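PDB 5VXV: peroxisomal membrane protein PEX15 from Saccharomyces cerevisiae, which docks the Pex1/Pex6 AAA-ATPase on the peroxisomal membrane, supporting extraction of the Pex5 receptor. Local coordinates for residues I69-L72 with D73-Q76; G145-E148 with L149-F153. All coordinates share one frame; numbering follows the deposited sequence.

Contact 1: I69-L72 with D73-Q76; sequences IFTL and DTPQ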
loop_
_atom_site.group_PDB
_atom_site.type_symbol
_atom_site.label_atom_id
_atom_site.label_comp_id
_atom_site.label_asym_id
_atom_site.label_seq_id
_atom_site.Cartn_x
_atom_site.Cartn_y
_atom_site.Cartn_z
ATOM N N ILE A 69 -2.797 -11.248 7.632
ATOM C CA ILE A 69 -3.622 -10.162 7.114
ATOM C C ILE A 69 -3.099 -9.640 5.778
ATOM O O ILE A 69 -3.882 -9.134 4.965
ATOM C CB ILE A 69 -3.713 -9.021 8.144
ATOM C CG1 ILE A 69 -4.248 -9.534 9.487
ATOM C CG2 ILE A 69 -4.592 -7.887 7.622
ATOM C CD1 ILE A 69 -5.610 -10.210 9.416
ATOM N N PHE A 70 -1.790 -9.734 5.523
ATOM C CA PHE A 70 -1.190 -9.088 4.358
ATOM C C PHE A 70 -0.561 -10.064 3.370
ATOM O O PHE A 70 0.089 -9.622 2.415
ATOM C CB PHE A 70 -0.144 -8.061 4.804
ATOM C CG PHE A 70 -0.707 -6.953 5.650
ATOM C CD1 PHE A 70 -1.714 -6.133 5.163
ATOM C CD2 PHE A 70 -0.226 -6.726 6.924
ATOM C CE1 PHE A 70 -2.233 -5.116 5.934
ATOM C CE2 PHE A 70 -0.743 -5.712 7.704
ATOM C CZ PHE A 70 -1.748 -4.902 7.206
ATOM N N THR A 71 -0.729 -11.370 3.568
ATOM C CA THR A 71 -0.320 -12.364 2.582
ATOM C C THR A 71 -1.495 -12.597 1.639
ATOM O O THR A 71 -2.584 -12.983 2.080
ATOM C CB THR A 71 0.119 -13.662 3.260
ATOM O OG1 THR A 71 1.250 -13.403 4.099
ATOM C CG2 THR A 71 0.506 -14.718 2.230
ATOM N N LEU A 72 -1.264 -12.376 0.342
ATOM C CA LEU A 72 -2.359 -12.081 -0.579
ATOM C C LEU A 72 -3.375 -13.211 -0.682
ATOM O O LEU A 72 -4.565 -12.946 -0.887
ATOM C CB LEU A 72 -1.796 -11.752 -1.964
ATOM C CG LEU A 72 -0.918 -10.502 -2.045
ATOM C CD1 LEU A 72 -0.376 -10.322 -3.455
ATOM C CD2 LEU A 72 -1.691 -9.262 -1.607
ATOM N N ASP A 73 -2.948 -14.465 -0.551
ATOM C CA ASP A 73 -3.830 -15.591 -0.822
ATOM C C ASP A 73 -4.403 -16.238 0.435
ATOM O O ASP A 73 -5.027 -17.298 0.333
ATOM C CB ASP A 73 -3.100 -16.644 -1.660
ATOM C CG ASP A 73 -1.791 -17.083 -1.038
ATOM O OD1 ASP A 73 -1.529 -16.723 0.128
ATOM O OD2 ASP A 73 -1.025 -17.800 -1.718
ATOM N N THR A 74 -4.223 -15.630 1.617
ATOM C CA THR A 74 -4.882 -16.200 2.785
ATOM C C THR A 74 -6.354 -15.792 2.812
ATOM O O THR A 74 -6.726 -14.743 2.279
ATOM C CB THR A 74 -4.219 -15.745 4.085
ATOM O OG1 THR A 74 -4.486 -14.354 4.306
ATOM C CG2 THR A 74 -2.715 -15.981 4.054
ATOM N N PRO A 75 -7.215 -16.610 3.425
ATOM C CA PRO A 75 -8.615 -16.186 3.582
ATOM C C PRO A 75 -8.750 -14.865 4.315
ATOM O O PRO A 75 -9.606 -14.046 3.960
ATOM C CB PRO A 75 -9.243 -17.346 4.369
ATOM C CG PRO A 75 -8.376 -18.520 4.073
ATOM C CD PRO A 75 -6.990 -17.977 3.925
ATOM N N GLN A 76 -7.911 -14.629 5.326
ATOM C CA GLN A 76 -8.030 -13.414 6.124
ATOM C C GLN A 76 -7.625 -12.180 5.323
ATOM O O GLN A 76 -8.233 -11.113 5.466
ATOM C CB GLN A 76 -7.184 -13.536 7.393
ATOM C CG GLN A 76 -7.576 -14.706 8.293
ATOM C CD GLN A 76 -6.776 -15.972 8.013
ATOM O OE1 GLN A 76 -6.402 -16.252 6.874
ATOM N NE2 GLN A 76 -6.506 -16.738 9.062
#
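Thr-74 OG1 is gripped twice, accepting from the backbone N of Cys-77 and donating to Asn-68 O, while CG2 of the same residue reaches back to Thr-71 CB at 3.7 Å. The hydroxyl sits between the backbone N and the carbonyl carbon (chi1 70°), which places it between the start of helix 75-86 and the end of helix 60-70 and leaves the methyl on the side of Thr-71. The two threonine side chains meet at about a right angle. Thr-71 has OG1 beside its backbone N (chi1 -62°), which leaves CG2 anti to that N and 3.5 Å from Asp-73 OD1; the two side chains run side by side, pointing the same way, and OG1 bonds to Leu-67 O of helix 60-70. This is a tight link between consecutive helices: a type I beta turn from Thr-71 to Thr-74, with Thr-74 as N-cap of the second helix. The turn bond, Thr-74 N to Thr-71 O, measures 3.1 Å, though that oxygen's place is less certain. Leu-72 directs its side chain against helices 91-108 and 112-136, and its O accepts a bond from Arg-81 NH1. Across the helix ends, Ile-69 CD1 lies 4.2 Å from Gln-76 CB, the side chains again nearly at right angles. Ile-69 CG2 lies over the centre of the Phe-70 ring, 4.0 Å above its plane, and that ring packs against Cys-100 and Val-104.

Contact 2: G145-E148 with L149-F153; sequences GLQE and LIEIF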
loop_
_atom_site.group_PDB
_atom_site.type_symbol
_atom_site.label_atom_id
_atom_site.label_comp_id
_atom_site.label_asym_id
_atom_site.label_seq_id
_atom_site.Cartn_x
_atom_site.Cartn_y
_atom_site.Cartn_z
ATOM N N GLY A 145 -4.778 11.155 -3.227
ATOM C CA GLY A 145 -4.728 9.726 -2.966
ATOM C C GLY A 145 -4.494 8.914 -4.225
ATOM O O GLY A 145 -3.796 7.896 -4.198
ATOM N N LEU A 146 -5.075 9.352 -5.346
ATOM C CA LEU A 146 -4.901 8.625 -6.600
ATOM C C LEU A 146 -3.477 8.762 -7.123
ATOM O O LEU A 146 -2.886 7.776 -7.579
ATOM C CB LEU A 146 -5.913 9.115 -7.638
ATOM C CG LEU A 146 -5.850 8.441 -9.011
ATOM C CD1 LEU A 146 -5.919 6.924 -8.893
ATOM C CD2 LEU A 146 -6.974 8.954 -9.897
ATOM N N GLN A 147 -2.897 9.965 -7.054
ATOM C CA GLN A 147 -1.484 10.113 -7.389
ATOM C C GLN A 147 -0.635 9.155 -6.564
ATOM O O GLN A 147 0.243 8.469 -7.096
ATOM C CB GLN A 147 -1.015 11.554 -7.167
ATOM C CG GLN A 147 0.465 11.751 -7.513
ATOM C CD GLN A 147 1.006 13.112 -7.125
ATOM O OE1 GLN A 147 0.302 13.938 -6.548
ATOM N NE2 GLN A 147 2.275 13.346 -7.433
ATOM N N GLU A 148 -0.888 9.094 -5.254
ATOM C CA GLU A 148 -0.102 8.215 -4.393
ATOM C C GLU A 148 -0.267 6.758 -4.803
ATOM O O GLU A 148 0.705 5.993 -4.814
ATOM C CB GLU A 148 -0.505 8.407 -2.929
ATOM C CG GLU A 148 0.322 7.574 -1.948
ATOM C CD GLU A 148 -0.051 7.815 -0.495
ATOM O OE1 GLU A 148 -1.179 7.464 -0.094
ATOM O OE2 GLU A 148 0.790 8.360 0.250
ATOM N N LEU A 149 -1.495 6.356 -5.136
ATOM C CA LEU A 149 -1.757 4.973 -5.523
ATOM C C LEU A 149 -0.949 4.587 -6.758
ATOM O O LEU A 149 -0.324 3.519 -6.800
ATOM C CB LEU A 149 -3.255 4.784 -5.770
ATOM C CG LEU A 149 -3.699 3.436 -6.339
ATOM C CD1 LEU A 149 -3.335 2.300 -5.395
ATOM C CD2 LEU A 149 -5.192 3.455 -6.621
ATOM N N ILE A 150 -0.950 5.442 -7.781
ATOM C CA ILE A 150 -0.205 5.120 -8.993
ATOM C C ILE A 150 1.290 5.098 -8.702
ATOM O O ILE A 150 2.029 4.267 -9.241
ATOM C CB ILE A 150 -0.549 6.108 -10.122
ATOM C CG1 ILE A 150 -2.062 6.138 -10.375
ATOM C CG2 ILE A 150 0.191 5.728 -11.401
ATOM C CD1 ILE A 150 -2.675 4.794 -10.732
ATOM N N GLU A 151 1.759 5.991 -7.830
ATOM C CA GLU A 151 3.187 6.035 -7.549
ATOM C C GLU A 151 3.630 4.842 -6.705
ATOM O O GLU A 151 4.773 4.392 -6.834
ATOM C CB GLU A 151 3.541 7.372 -6.896
ATOM C CG GLU A 151 3.418 8.528 -7.891
ATOM C CD GLU A 151 4.019 9.827 -7.400
ATOM O OE1 GLU A 151 4.454 9.885 -6.231
ATOM O OE2 GLU A 151 4.053 10.795 -8.194
ATOM N N ILE A 152 2.745 4.287 -5.871
ATOM C CA ILE A 152 3.052 3.007 -5.231
ATOM C C ILE A 152 3.248 1.933 -6.292
ATOM O O ILE A 152 4.230 1.183 -6.275
ATOM C CB ILE A 152 1.945 2.609 -4.238
ATOM C CG1 ILE A 152 1.917 3.559 -3.042
ATOM C CG2 ILE A 152 2.157 1.172 -3.748
ATOM C CD1 ILE A 152 0.681 3.406 -2.171
ATOM N N PHE A 153 2.304 1.840 -7.228
ATOM C CA PHE A 153 2.388 0.827 -8.274
ATOM C C PHE A 153 3.705 0.936 -9.033
ATOM O O PHE A 153 4.400 -0.064 -9.237
ATOM C CB PHE A 153 1.195 0.969 -9.223
ATOM C CG PHE A 153 1.129 -0.095 -10.283
ATOM C CD1 PHE A 153 1.779 0.074 -11.492
ATOM C CD2 PHE A 153 0.408 -1.259 -10.070
ATOM C CE1 PHE A 153 1.720 -0.901 -12.470
ATOM C CE2 PHE A 153 0.345 -2.237 -11.046
ATOM C CZ PHE A 153 1.003 -2.057 -12.245
#
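Four successive backbone bonds of the alpha-helical kind, each from an N to the O four residues earlier, join 145-148 to 149-153 at 2.9 to 3.0 Å, from Leu-149 N on Gly-145 O to Ile-152 N on Glu-148 O. All nine residues belong to helix 143-161 of this mainly helical, probably cytoplasmic domain. On one flank, Gln-147 and Glu-151 run side by side and pair one turn apart. Gln-147 NE2 gives a hydrogen bond of 3.2 Å to Glu-151 OE2, with OE2 close to the amide plane; the amide approaches from above the carboxylate, and the two planes stand 85° apart. With CG anti to the backbone N (chi1 -180°) and an extended chain, Gln-147 carries its amide alongside the Glu-151 chain, where NE2 meets OE2. Ser-203 OG is a second partner of the same OE2. Shortened to an alanine here, the side chain would lose its amide, and the Glu-151 carboxylate, keeping Ser-203, would probably turn more freely. On another flank, Leu-146 CD1 touches both Leu-149 CD2 and Ile-150 CG1, each at 4.2 Å. Glu-148 bonds through OE1 to Asn-95 ND2, which also serves Gly-145 O; its other oxygen forms a long, weak ion pair with Arg-99. The Glu-148 side chain runs at a slant to that of Ile-152, whose CD1 lies 4.2 Å from Glu-148 CG and whose CG1 presses to 3.2 Å from Glu-148 O.

Contact 1 and contact 2 do not touch: their centres are 22 Å apart and their nearest atoms about 11 Å. Contact 1 closes before contact 2 opens along the chain, and helices 91-108 and 112-136 lie between them in sequence and join them in space. Phe-70 and Leu-72 of the turn meet Cys-100 and Cys-101 on helix 91-108, while Leu-149 and Ile-152 meet Asn-95 on the same helix. On helix 112-136, Leu-72 reaches Ile-125 and both Leu-149 and Ile-152 reach Met-126, the next residue. Contact 2 is the more central: its centre lies 9 Å from the centre of the chain. The centre of contact 1 lies 14 Å from the centre of the chain.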